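Local coordinates for mandelate racemase/muconate lactonizing enzyme, C-terminal domain protein (Paracoccus denitrificans, PDB 4DWD) that binds magnesium and probably acts as a hydro-lyase of the enolase superfamily, on a substrate that is not established, at residues Asp327-Gly332 / Pro339-Asp344. Numbering follows the deposited sequence.
Sequences DRWDRG and PAEPVD
Trp329 packs its indole against Pro342 and the backbone of Ala340 within the long loop that joins strands 323-325 and 346-348 of the enolase-type TIM-barrel domain, a good example of how two parts of a loop without regular strands can be joined by an aromatic ring, a proline packed on a glycine and a bridging water. The six-membered ring does the touching. Over one of its faces lies Pro342 CD, 4.2 Å from the ring centroid and 18° off the normal, a CH-pi contact displaced toward the rim at Trp329 CH2. The side chain of Glu341 crosses that of Trp329 at about a right angle, with CG 4.0 Å from Trp329 CZ3, while its carboxylate is paired elsewhere, through a salt bridge to Arg333. The carbonyl oxygen of Ala340 comes in obliquely, 3.3 Å from Trp329 CE3. With CG lying between the backbone N and the carbonyl carbon (chi1 49°), the ring is brought across to 340-342, and its NE1 is hydrogen-bonded to Glu154. Replacing this tryptophan by an alanine would probably open a gap beside Pro342 and leave Glu154 without its indole N-H partner. Where 327-332 turns through the short 3-10 segment 329-331, Gly332, having no side chain, lets the ring of Pro339 lie close against its backbone, with Pro339 CG 3.7 Å from Gly332 C. No direct hydrogen bond crosses between the two segments; Ala340 has a backbone bond to Pro302, elsewhere in the chain. The polar link is instead a water in the plane of the indole, at its edge, which donates to both backbone carbonyls: 2.6 Å to Trp329 O and 2.7 Å to Ala340 O.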
ATOM      1  N   ASP B 327      31.471  20.411 -18.585  1.00 13.56           N
ATOM      2  CA  ASP B 327      32.446  21.500 -18.595  1.00 14.63           C
ATOM      3  C   ASP B 327      33.855  21.060 -18.948  1.00 14.82           C
ATOM      4  O   ASP B 327      34.272  19.949 -18.646  1.00 15.17           O
ATOM      5  CB  ASP B 327      32.480  22.192 -17.232  1.00 14.66           C
ATOM      6  CG  ASP B 327      31.089  22.428 -16.664  1.00 16.62           C
ATOM      7  OD1 ASP B 327      30.470  21.442 -16.215  1.00 17.78           O
ATOM      8  OD2 ASP B 327      30.633  23.589 -16.663  1.00 18.09           O
ATOM      9  N   ARG B 328      34.583  21.965 -19.593  1.00 14.72           N
ATOM     10  CA  ARG B 328      36.013  21.786 -19.847  1.00 16.12           C
ATOM     11  C   ARG B 328      36.333  20.516 -20.622  1.00 15.34           C
ATOM     12  O   ARG B 328      37.341  19.847 -20.369  1.00 14.27           O
ATOM     13  CB  ARG B 328      36.820  21.858 -18.538  1.00 16.06           C
ATOM     14  CG  ARG B 328      36.670  23.163 -17.768  1.00 22.72           C
ATOM     15  CD  ARG B 328      37.140  24.365 -18.574  1.00 23.97           C
ATOM     16  NE  ARG B 328      38.415  24.113 -19.253  1.00 22.36           N
ATOM     17  CZ  ARG B 328      39.616  24.323 -18.719  1.00 27.11           C
ATOM     18  NH1 ARG B 328      39.731  24.805 -17.483  1.00 28.84           N
ATOM     19  NH2 ARG B 328      40.710  24.055 -19.426  1.00 33.05           N
ATOM     20  N   TRP B 329      35.479  20.208 -21.592  1.00 14.74           N
ATOM     21  CA  TRP B 329      35.715  19.072 -22.464  1.00 15.38           C
ATOM     22  C   TRP B 329      36.970  19.220 -23.294  1.00 14.86           C
ATOM     23  O   TRP B 329      37.481  18.227 -23.816  1.00 16.05           O
ATOM     24  CB  TRP B 329      34.492  18.775 -23.331  1.00 15.11           C
ATOM     25  CG  TRP B 329      33.880  19.959 -24.062  1.00 14.21           C
ATOM     26  CD1 TRP B 329      32.862  20.813 -23.622  1.00 14.18           C
ATOM     27  CD2 TRP B 329      34.188  20.401 -25.429  1.00 14.29           C
ATOM     28  NE1 TRP B 329      32.556  21.747 -24.590  1.00 13.39           N
ATOM     29  CE2 TRP B 329      33.318  21.556 -25.696  1.00 14.46           C
ATOM     30  CE3 TRP B 329      35.078  19.981 -26.416  1.00 15.77           C
ATOM     31  CZ2 TRP B 329      33.344  22.232 -26.907  1.00 16.44           C
ATOM     32  CZ3 TRP B 329      35.097  20.674 -27.632  1.00 15.40           C
ATOM     33  CH2 TRP B 329      34.258  21.780 -27.867  1.00 17.66           C
ATOM     34  N   ASP B 330      37.483  20.451 -23.407  1.00 14.32           N
ATOM     35  CA  ASP B 330      38.766  20.710 -24.068  1.00 15.03           C
ATOM     36  C   ASP B 330      39.910  19.902 -23.458  1.00 14.50           C
ATOM     37  O   ASP B 330      40.901  19.624 -24.141  1.00 15.12           O
ATOM     38  CB  ASP B 330      39.110  22.212 -24.025  1.00 17.11           C
ATOM     39  CG  ASP B 330      39.320  22.730 -22.599  1.00 18.18           C
ATOM     40  OD1 ASP B 330      40.431  23.184 -22.269  1.00 26.70           O
ATOM     41  OD2 ASP B 330      38.376  22.701 -21.798  1.00 20.95           O
ATOM     42  N   ARG B 331      39.774  19.519 -22.186  1.00 14.14           N
ATOM     43  CA  ARG B 331      40.839  18.784 -21.492  1.00 13.91           C
ATOM     44  C   ARG B 331      41.047  17.372 -22.046  1.00 14.07           C
ATOM     45  O   ARG B 331      41.997  16.692 -21.667  1.00 14.40           O
ATOM     46  CB  ARG B 331      40.608  18.742 -19.972  1.00 16.18           C
ATOM     47  CG  ARG B 331      39.580  17.712 -19.520  1.00 16.14           C
ATOM     48  CD  ARG B 331      39.258  17.838 -18.031  1.00 19.17           C
ATOM     49  NE  ARG B 331      38.303  16.827 -17.562  1.00 18.97           N
ATOM     50  CZ  ARG B 331      36.991  16.854 -17.785  1.00 20.23           C
ATOM     51  NH1 ARG B 331      36.454  17.832 -18.503  1.00 20.34           N
ATOM     52  NH2 ARG B 331      36.209  15.885 -17.296  1.00 17.93           N
ATOM     53  N   GLY B 332      40.160  16.938 -22.942  1.00 13.43           N
ATOM     54  CA  GLY B 332      40.363  15.678 -23.661  1.00 13.15           C
ATOM     55  C   GLY B 332      41.678  15.656 -24.427  1.00 13.45           C
ATOM     56  O   GLY B 332      42.298  14.602 -24.582  1.00 13.31           O
ATOM     57  N   PRO B 339      38.943  13.268 -28.821  1.00 13.83           N
ATOM     58  CA  PRO B 339      37.985  13.331 -27.715  1.00 14.46           C
ATOM     59  C   PRO B 339      36.680  14.031 -28.123  1.00 14.81           C
ATOM     60  O   PRO B 339      36.589  14.559 -29.236  1.00 15.56           O
ATOM     61  CB  PRO B 339      38.737  14.130 -26.659  1.00 14.77           C
ATOM     62  CG  PRO B 339      39.589  15.067 -27.461  1.00 16.14           C
ATOM     63  CD  PRO B 339      40.008  14.285 -28.682  1.00 14.42           C
ATOM     64  N   ALA B 340      35.680  14.012 -27.239  1.00 12.74           N
ATOM     65  CA  ALA B 340      34.365  14.591 -27.507  1.00 13.94           C
ATOM     66  C   ALA B 340      34.455  16.011 -28.060  1.00 15.60           C
ATOM     67  O   ALA B 340      35.097  16.879 -27.473  1.00 16.82           O
ATOM     68  CB  ALA B 340      33.533  14.590 -26.233  1.00 13.21           C
ATOM     69  N   GLU B 341      33.790  16.234 -29.187  1.00 14.27           N
ATOM     70  CA  GLU B 341      33.784  17.546 -29.847  1.00 17.12           C
ATOM     71  C   GLU B 341      32.588  17.571 -30.785  1.00 18.30           C
ATOM     72  O   GLU B 341      32.603  16.914 -31.827  1.00 19.45           O
ATOM     73  CB  GLU B 341      35.091  17.770 -30.609  1.00 19.74           C
ATOM     74  CG  GLU B 341      35.227  19.104 -31.329  1.00 21.52           C
ATOM     75  CD  GLU B 341      36.629  19.302 -31.880  1.00 28.69           C
ATOM     76  OE1 GLU B 341      37.555  18.577 -31.447  1.00 28.59           O
ATOM     77  OE2 GLU B 341      36.812  20.175 -32.751  1.00 34.89           O
ATOM     78  N   PRO B 342      31.535  18.315 -30.411  1.00 17.32           N
ATOM     79  CA  PRO B 342      30.323  18.267 -31.228  1.00 17.98           C
ATOM     80  C   PRO B 342      30.512  18.950 -32.589  1.00 18.47           C
ATOM     81  O   PRO B 342      31.300  19.888 -32.705  1.00 18.93           O
ATOM     82  CB  PRO B 342      29.303  19.031 -30.379  1.00 20.16           C
ATOM     83  CG  PRO B 342      30.119  19.966 -29.553  1.00 19.47           C
ATOM     84  CD  PRO B 342      31.427  19.277 -29.295  1.00 18.27           C
ATOM     85  N   VAL B 343      29.803  18.449 -33.598  1.00 17.82           N
ATOM     86  CA  VAL B 343      29.764  19.047 -34.931  1.00 19.84           C
ATOM     87  C   VAL B 343      28.289  19.227 -35.270  1.00 21.68           C
ATOM     88  O   VAL B 343      27.524  18.261 -35.235  1.00 21.85           O
ATOM     89  CB  VAL B 343      30.444  18.131 -35.972  1.00 20.89           C
ATOM     90  CG1 VAL B 343      30.261  18.674 -37.384  1.00 22.70           C
ATOM     91  CG2 VAL B 343      31.923  17.962 -35.657  1.00 21.24           C
ATOM     92  N   ASP B 344      27.883  20.466 -35.560  1.00 22.74           N
ATOM     93  CA  ASP B 344      26.476  20.777 -35.837  1.00 23.90           C
ATOM     94  C   ASP B 344      25.561  20.253 -34.732  1.00 21.70           C
ATOM     95  O   ASP B 344      24.461  19.750 -35.003  1.00 23.46           O
ATOM     96  CB  ASP B 344      26.041  20.225 -37.210  1.00 23.68           C
ATOM     97  CG  ASP B 344      26.820  20.833 -38.369  1.00 31.31           C
ATOM     98  OD1 ASP B 344      27.365  21.950 -38.221  1.00 33.49           O
ATOM     99  OD2 ASP B 344      26.884  20.189 -39.437  1.00 40.26           O
TER
HETATM  100  O   HOH W   1      37.473  17.225 -26.246  1.00 20.34           O